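Local atomic coordinates of endo-beta-1,4-glucanase (cellulase B) (Bacillus halodurans, PDB entry 4V2X), a protein that probably hydrolyses beta-1,4-linked glucans with a family 5 glycosidase module that is joined to an Ig-like and a CBM46 module. Residues Asn87-Glu101 with Asn360-Tyr372. Residues are numbered along the deposited sequence; the frame is centred on the assembly and turned at random.
Sequences NPRVTRELIEQIADE and NGQHFNRHTYEWY. With GOL (glycerol), chain J.
Thr91 OG1 and Tyr369 OH are hydrogen-bonded, 2.7 Å apart. Threonine suits the N-cap of helix 92-100: with OG1 set between the backbone N and the carbonyl carbon (chi1 63°), it takes the N-H of Leu94 in the capping bond. Tyrosine adds reach and a flat ring, over one face of which Glu93 lays CG, 3.9 Å from the centroid, while Leu94 CA and CB lie against CE1. A phenylalanine in place of Tyr369 would probably leave Thr91 OG1 without its hydroxyl partner across the contact. Further along the chain, Trp371 NE1 donates to Glu101 OE1 (2.8 Å); the oxygen lies in the indole plane, although the N-H comes from above the carboxylate. Between these polar pairs sits Phe364, with Ile98 CD1 over one face and Leu94 CD1 at its edge. In the eight-stranded (beta/alpha) barrel of a family 5 glycosidase, the contact spans the seam, joining the loop and helix after the first strand, 68-70, to the loop and weakly bonded hairpin after the last, 354-357. The hairpin turns through Asn365, whose short amide brings OD1 back to His367 N in an Asx turn, extended to an Asx motif by Thr368 N. Nearer the barrel, Asn87 ND2 bonds Asn73 O and Asn360 O (2.9 Å), the latter straight at the hydrogen (176°) but reaching the oxygen from above its carbonyl plane. The same amide stacks over one face of the Arg366 guanidinium, planes 17° apart, with CG 3.5 Å from NH1. Arginine's several N-H groups serve other acceptors: NH1 bonds Thr74 OG1 and an in-plane water that bridges to Pro88 O, NH2 Gly72 O. Position 361 calls for glycine twice over: a CB would collide with Asn87 OD1 and, at this backbone conformation, jam against Asn360 O.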
loop_
_atom_site.group_PDB
_atom_site.type_symbol
_atom_site.label_atom_id
_atom_site.label_comp_id
_atom_site.label_asym_id
_atom_site.label_seq_id
_atom_site.Cartn_x
_atom_site.Cartn_y
_atom_site.Cartn_z
ATOM N N ASN A 87 0.125 34.620 21.281
ATOM C CA ASN A 87 -0.250 35.530 20.202
ATOM C C ASN A 87 -1.592 36.194 20.481
ATOM O O ASN A 87 -2.440 35.619 21.160
ATOM C CB ASN A 87 -0.273 34.818 18.854
ATOM C CG ASN A 87 1.116 34.501 18.350
ATOM O OD1 ASN A 87 2.010 35.352 18.379
ATOM N ND2 ASN A 87 1.309 33.278 17.890
ATOM N N PRO A 88 -1.772 37.426 19.980
ATOM C CA PRO A 88 -3.034 38.111 20.221
ATOM C C PRO A 88 -4.133 37.574 19.314
ATOM O O PRO A 88 -3.852 36.886 18.336
ATOM C CB PRO A 88 -2.710 39.561 19.887
ATOM C CG PRO A 88 -1.626 39.480 18.874
ATOM C CD PRO A 88 -0.823 38.263 19.222
ATOM N N ARG A 89 -5.383 37.884 19.643
ATOM C CA ARG A 89 -6.469 37.630 18.716
ATOM C C ARG A 89 -6.099 38.247 17.359
ATOM O O ARG A 89 -5.448 39.295 17.292
ATOM C CB ARG A 89 -7.781 38.227 19.243
ATOM C CG ARG A 89 -8.399 37.472 20.417
ATOM C CD ARG A 89 -9.093 36.196 19.967
ATOM N NE ARG A 89 -9.745 35.457 21.055
ATOM C CZ ARG A 89 -11.033 35.539 21.393
ATOM N NH1 ARG A 89 -11.869 36.356 20.750
ATOM N NH2 ARG A 89 -11.490 34.801 22.401
ATOM N N VAL A 90 -6.505 37.579 16.286
ATOM C CA VAL A 90 -6.184 38.003 14.935
ATOM C C VAL A 90 -6.947 39.281 14.593
ATOM O O VAL A 90 -8.165 39.359 14.777
ATOM C CB VAL A 90 -6.528 36.913 13.899
ATOM C CG1 VAL A 90 -6.169 37.375 12.493
ATOM C CG2 VAL A 90 -5.805 35.603 14.244
ATOM N N THR A 91 -6.224 40.287 14.116
ATOM C CA THR A 91 -6.852 41.518 13.627
ATOM C C THR A 91 -6.916 41.501 12.106
ATOM O O THR A 91 -6.113 40.832 11.446
ATOM C CB THR A 91 -6.062 42.762 14.059
ATOM O OG1 THR A 91 -4.753 42.717 13.479
ATOM C CG2 THR A 91 -5.950 42.827 15.578
ATOM N N ARG A 92 -7.854 42.258 11.538
ATOM C CA ARG A 92 -7.887 42.420 10.092
ATOM C C ARG A 92 -6.577 43.043 9.608
ATOM O O ARG A 92 -6.082 42.712 8.532
ATOM C CB ARG A 92 -9.073 43.284 9.646
ATOM C CG ARG A 92 -9.306 43.187 8.149
ATOM C CD ARG A 92 -10.452 44.049 7.648
ATOM N NE ARG A 92 -10.956 43.529 6.377
ATOM C CZ ARG A 92 -10.317 43.600 5.210
ATOM N NH1 ARG A 92 -9.127 44.189 5.109
ATOM N NH2 ARG A 92 -10.877 43.076 4.125
ATOM N N GLU A 93 -6.026 43.946 10.415
ATOM C CA GLU A 93 -4.810 44.652 10.052
ATOM C C GLU A 93 -3.640 43.690 9.839
ATOM O O GLU A 93 -2.847 43.882 8.926
ATOM C CB GLU A 93 -4.469 45.706 11.108
ATOM C CG GLU A 93 -3.257 46.552 10.762
ATOM C CD GLU A 93 -3.189 47.852 11.549
ATOM O OE1 GLU A 93 -3.985 48.041 12.493
ATOM O OE2 GLU A 93 -2.323 48.684 11.213
ATOM N N LEU A 94 -3.536 42.653 10.662
ATOM C CA LEU A 94 -2.456 41.659 10.481
ATOM C C LEU A 94 -2.486 41.045 9.086
ATOM O O LEU A 94 -1.457 40.926 8.413
ATOM C CB LEU A 94 -2.573 40.547 11.523
ATOM C CG LEU A 94 -1.565 39.399 11.391
ATOM C CD1 LEU A 94 -0.134 39.912 11.504
ATOM C CD2 LEU A 94 -1.864 38.348 12.441
ATOM N N ILE A 95 -3.676 40.633 8.669
ATOM C CA ILE A 95 -3.873 40.021 7.363
ATOM C C ILE A 95 -3.569 41.027 6.238
ATOM O O ILE A 95 -2.897 40.689 5.267
ATOM C CB ILE A 95 -5.305 39.453 7.216
ATOM C CG1 ILE A 95 -5.649 38.488 8.365
ATOM C CG2 ILE A 95 -5.470 38.757 5.873
ATOM C CD1 ILE A 95 -4.676 37.341 8.573
ATOM N N GLU A 96 -4.060 42.258 6.382
ATOM C CA GLU A 96 -3.747 43.339 5.441
ATOM C C GLU A 96 -2.242 43.532 5.312
ATOM O O GLU A 96 -1.719 43.647 4.205
ATOM C CB GLU A 96 -4.363 44.663 5.904
ATOM C CG GLU A 96 -5.882 44.708 5.878
ATOM C CD GLU A 96 -6.453 45.919 6.605
ATOM O OE1 GLU A 96 -5.704 46.873 6.892
ATOM O OE2 GLU A 96 -7.664 45.919 6.891
ATOM N N GLN A 97 -1.559 43.574 6.451
ATOM C CA GLN A 97 -0.128 43.866 6.490
ATOM C C GLN A 97 0.685 42.745 5.844
ATOM O O GLN A 97 1.633 43.006 5.102
ATOM C CB GLN A 97 0.332 44.093 7.932
ATOM C CG GLN A 97 -0.269 45.328 8.597
ATOM C CD GLN A 97 0.509 46.599 8.336
ATOM O OE1 GLN A 97 1.465 46.611 7.569
ATOM N NE2 GLN A 97 0.091 47.686 8.974
ATOM N N ILE A 98 0.311 41.499 6.118
ATOM C CA ILE A 98 0.976 40.355 5.501
ATOM C C ILE A 98 0.796 40.382 3.985
ATOM O O ILE A 98 1.733 40.120 3.235
ATOM C CB ILE A 98 0.488 39.020 6.128
ATOM C CG1 ILE A 98 1.124 38.831 7.518
ATOM C CG2 ILE A 98 0.791 37.822 5.229
ATOM C CD1 ILE A 98 2.647 38.763 7.527
ATOM N N ALA A 99 -0.408 40.715 3.534
ATOM C CA ALA A 99 -0.671 40.830 2.111
ATOM C C ALA A 99 0.179 41.941 1.494
ATOM O O ALA A 99 0.722 41.777 0.402
ATOM C CB ALA A 99 -2.152 41.082 1.866
ATOM N N ASP A 100 0.295 43.059 2.204
ATOM C CA ASP A 100 1.057 44.215 1.720
ATOM C C ASP A 100 2.552 43.940 1.628
ATOM O O ASP A 100 3.233 44.539 0.800
ATOM C CB ASP A 100 0.811 45.441 2.602
ATOM C CG ASP A 100 -0.573 46.043 2.404
ATOM O OD1 ASP A 100 -1.232 45.740 1.385
ATOM O OD2 ASP A 100 -0.998 46.830 3.273
ATOM N N GLU A 101 3.054 43.029 2.461
ATOM C CA GLU A 101 4.454 42.606 2.378
ATOM C C GLU A 101 4.739 41.744 1.142
ATOM O O GLU A 101 5.902 41.506 0.816
ATOM C CB GLU A 101 4.876 41.861 3.654
ATOM C CG GLU A 101 4.979 42.734 4.900
ATOM C CD GLU A 101 5.990 43.857 4.758
ATOM O OE1 GLU A 101 7.195 43.575 4.647
ATOM O OE2 GLU A 101 5.572 45.033 4.772
ATOM N N ASN A 360 5.482 31.496 13.818
ATOM C CA ASN A 360 4.732 31.299 15.061
ATOM C C ASN A 360 4.489 32.576 15.879
ATOM O O ASN A 360 4.006 32.509 17.009
ATOM C CB ASN A 360 5.429 30.250 15.927
ATOM C CG ASN A 360 6.772 30.720 16.456
ATOM O OD1 ASN A 360 7.100 31.909 16.410
ATOM N ND2 ASN A 360 7.541 29.787 16.990
ATOM N N GLY A 361 4.801 33.733 15.301
ATOM C CA GLY A 361 4.797 34.999 16.028
ATOM C C GLY A 361 6.188 35.605 16.145
ATOM O O GLY A 361 6.325 36.784 16.482
ATOM N N GLN A 362 7.222 34.818 15.862
ATOM C CA GLN A 362 8.606 35.280 16.043
ATOM C C GLN A 362 9.220 36.018 14.852
ATOM O O GLN A 362 10.317 36.576 14.978
ATOM C CB GLN A 362 9.524 34.110 16.422
ATOM C CG GLN A 362 9.865 33.183 15.266
ATOM C CD GLN A 362 10.492 31.874 15.704
ATOM O OE1 GLN A 362 10.241 30.834 15.107
ATOM N NE2 GLN A 362 11.304 31.921 16.744
ATOM N N HIS A 363 8.569 36.013 13.694
ATOM C CA HIS A 363 9.137 36.724 12.547
ATOM C C HIS A 363 8.451 38.070 12.321
ATOM O O HIS A 363 9.103 39.118 12.413
ATOM C CB HIS A 363 9.117 35.862 11.291
ATOM C CG HIS A 363 9.912 34.600 11.422
ATOM N ND1 HIS A 363 11.199 34.579 11.913
ATOM C CD2 HIS A 363 9.602 33.318 11.124
ATOM C CE1 HIS A 363 11.648 33.335 11.911
ATOM N NE2 HIS A 363 10.696 32.550 11.436
ATOM N N PHE A 364 7.153 38.045 12.028
ATOM C CA PHE A 364 6.374 39.273 11.890
ATOM C C PHE A 364 5.819 39.659 13.253
ATOM O O PHE A 364 5.074 38.898 13.876
ATOM C CB PHE A 364 5.235 39.094 10.887
ATOM C CG PHE A 364 4.689 40.388 10.340
ATOM C CD1 PHE A 364 5.517 41.269 9.651
ATOM C CD2 PHE A 364 3.348 40.722 10.505
ATOM C CE1 PHE A 364 5.023 42.455 9.132
ATOM C CE2 PHE A 364 2.848 41.909 9.988
ATOM C CZ PHE A 364 3.686 42.775 9.302
ATOM N N ASN A 365 6.203 40.835 13.731
ATOM C CA ASN A 365 5.722 41.329 15.000
ATOM C C ASN A 365 4.234 41.647 14.872
ATOM O O ASN A 365 3.846 42.570 14.160
ATOM C CB ASN A 365 6.517 42.573 15.411
ATOM C CG ASN A 365 6.143 43.093 16.782
ATOM O OD1 ASN A 365 4.978 43.056 17.190
ATOM N ND2 ASN A 365 7.133 43.606 17.494
ATOM N N ARG A 366 3.419 40.891 15.585
ATOM C CA ARG A 366 1.970 40.989 15.450
ATOM C C ARG A 366 1.357 42.131 16.231
ATOM O O ARG A 366 0.161 42.388 16.109
ATOM C CB ARG A 366 1.337 39.692 15.890
ATOM C CG ARG A 366 1.911 38.521 15.137
ATOM C CD ARG A 366 0.845 37.516 14.890
ATOM N NE ARG A 366 1.387 36.283 14.347
ATOM C CZ ARG A 366 0.791 35.109 14.499
ATOM N NH1 ARG A 366 -0.363 35.028 15.169
ATOM N NH2 ARG A 366 1.348 34.011 13.988
ATOM N N HIS A 367 2.164 42.805 17.039
ATOM C CA HIS A 367 1.689 43.962 17.790
ATOM C C HIS A 367 1.953 45.255 17.035
ATOM O O HIS A 367 1.119 46.157 17.052
ATOM C CB HIS A 367 2.339 43.985 19.161
ATOM C CG HIS A 367 2.059 42.755 19.962
ATOM N ND1 HIS A 367 0.814 42.475 20.482
ATOM C CD2 HIS A 367 2.853 41.714 20.308
ATOM C CE1 HIS A 367 0.856 41.325 21.130
ATOM N NE2 HIS A 367 2.082 40.841 21.037
ATOM N N THR A 368 3.107 45.339 16.372
ATOM C CA THR A 368 3.497 46.552 15.648
ATOM C C THR A 368 3.497 46.398 14.125
ATOM O O THR A 368 3.695 47.386 13.407
ATOM C CB THR A 368 4.878 47.034 16.120
ATOM O OG1 THR A 368 5.853 46.005 15.909
ATOM C CG2 THR A 368 4.837 47.368 17.599
ATOM N N TYR A 369 3.281 45.176 13.639
ATOM C CA TYR A 369 3.203 44.880 12.205
ATOM C C TYR A 369 4.487 45.272 11.466
ATOM O O TYR A 369 4.479 46.043 10.507
ATOM C CB TYR A 369 1.963 45.537 11.577
ATOM C CG TYR A 369 0.677 45.244 12.332
ATOM C CD1 TYR A 369 0.183 43.948 12.425
ATOM C CD2 TYR A 369 -0.048 46.263 12.944
ATOM C CE1 TYR A 369 -0.983 43.673 13.118
ATOM C CE2 TYR A 369 -1.221 45.997 13.637
ATOM C CZ TYR A 369 -1.686 44.701 13.720
ATOM O OH TYR A 369 -2.851 44.413 14.406
ATOM N N GLU A 370 5.604 44.751 11.954
ATOM C CA GLU A 370 6.874 44.900 11.276
ATOM C C GLU A 370 7.697 43.658 11.545
ATOM O O GLU A 370 7.389 42.908 12.464
ATOM C CB GLU A 370 7.624 46.134 11.776
ATOM C CG GLU A 370 7.958 46.103 13.260
ATOM C CD GLU A 370 9.035 47.105 13.651
ATOM O OE1 GLU A 370 9.359 47.990 12.838
ATOM O OE2 GLU A 370 9.564 46.995 14.777
ATOM N N TRP A 371 8.747 43.451 10.758
ATOM C CA TRP A 371 9.615 42.285 10.944
ATOM C C TRP A 371 10.575 42.506 12.106
ATOM O O TRP A 371 11.225 43.562 12.189
ATOM C CB TRP A 371 10.359 41.945 9.646
ATOM C CG TRP A 371 9.402 41.634 8.536
ATOM C CD1 TRP A 371 8.973 42.488 7.564
ATOM C CD2 TRP A 371 8.698 40.400 8.324
ATOM N NE1 TRP A 371 8.059 41.861 6.752
ATOM C CE2 TRP A 371 7.870 40.582 7.196
ATOM C CE3 TRP A 371 8.695 39.156 8.969
ATOM C CZ2 TRP A 371 7.058 39.572 6.697
ATOM C CZ3 TRP A 371 7.885 38.153 8.469
ATOM C CH2 TRP A 371 7.078 38.368 7.344
ATOM N N TYR A 372 10.661 41.523 13.010
ATOM C CA TYR A 372 11.655 41.576 14.081
ATOM C C TYR A 372 13.049 41.640 13.475
ATOM O O TYR A 372 13.912 42.359 13.982
ATOM C CB TYR A 372 11.579 40.370 15.016
ATOM C CG TYR A 372 10.403 40.370 15.962
ATOM C CD1 TYR A 372 10.399 41.166 17.108
ATOM C CD2 TYR A 372 9.304 39.558 15.727
ATOM C CE1 TYR A 372 9.320 41.156 17.982
ATOM C CE2 TYR A 372 8.229 39.541 16.591
ATOM C CZ TYR A 372 8.236 40.338 17.712
ATOM O OH TYR A 372 7.139 40.310 18.546
HETATM C C1 GOL J . 3.197 48.575 8.992
HETATM O O1 GOL J . 4.056 49.329 9.853
HETATM C C2 GOL J . 3.920 47.936 7.798
HETATM O O2 GOL J . 3.846 46.512 7.893
HETATM C C3 GOL J . 5.396 48.295 7.719
HETATM O O3 GOL J . 5.928 47.796 6.484
HETATM O O HOH W 1 -2.211 37.124 16.033
#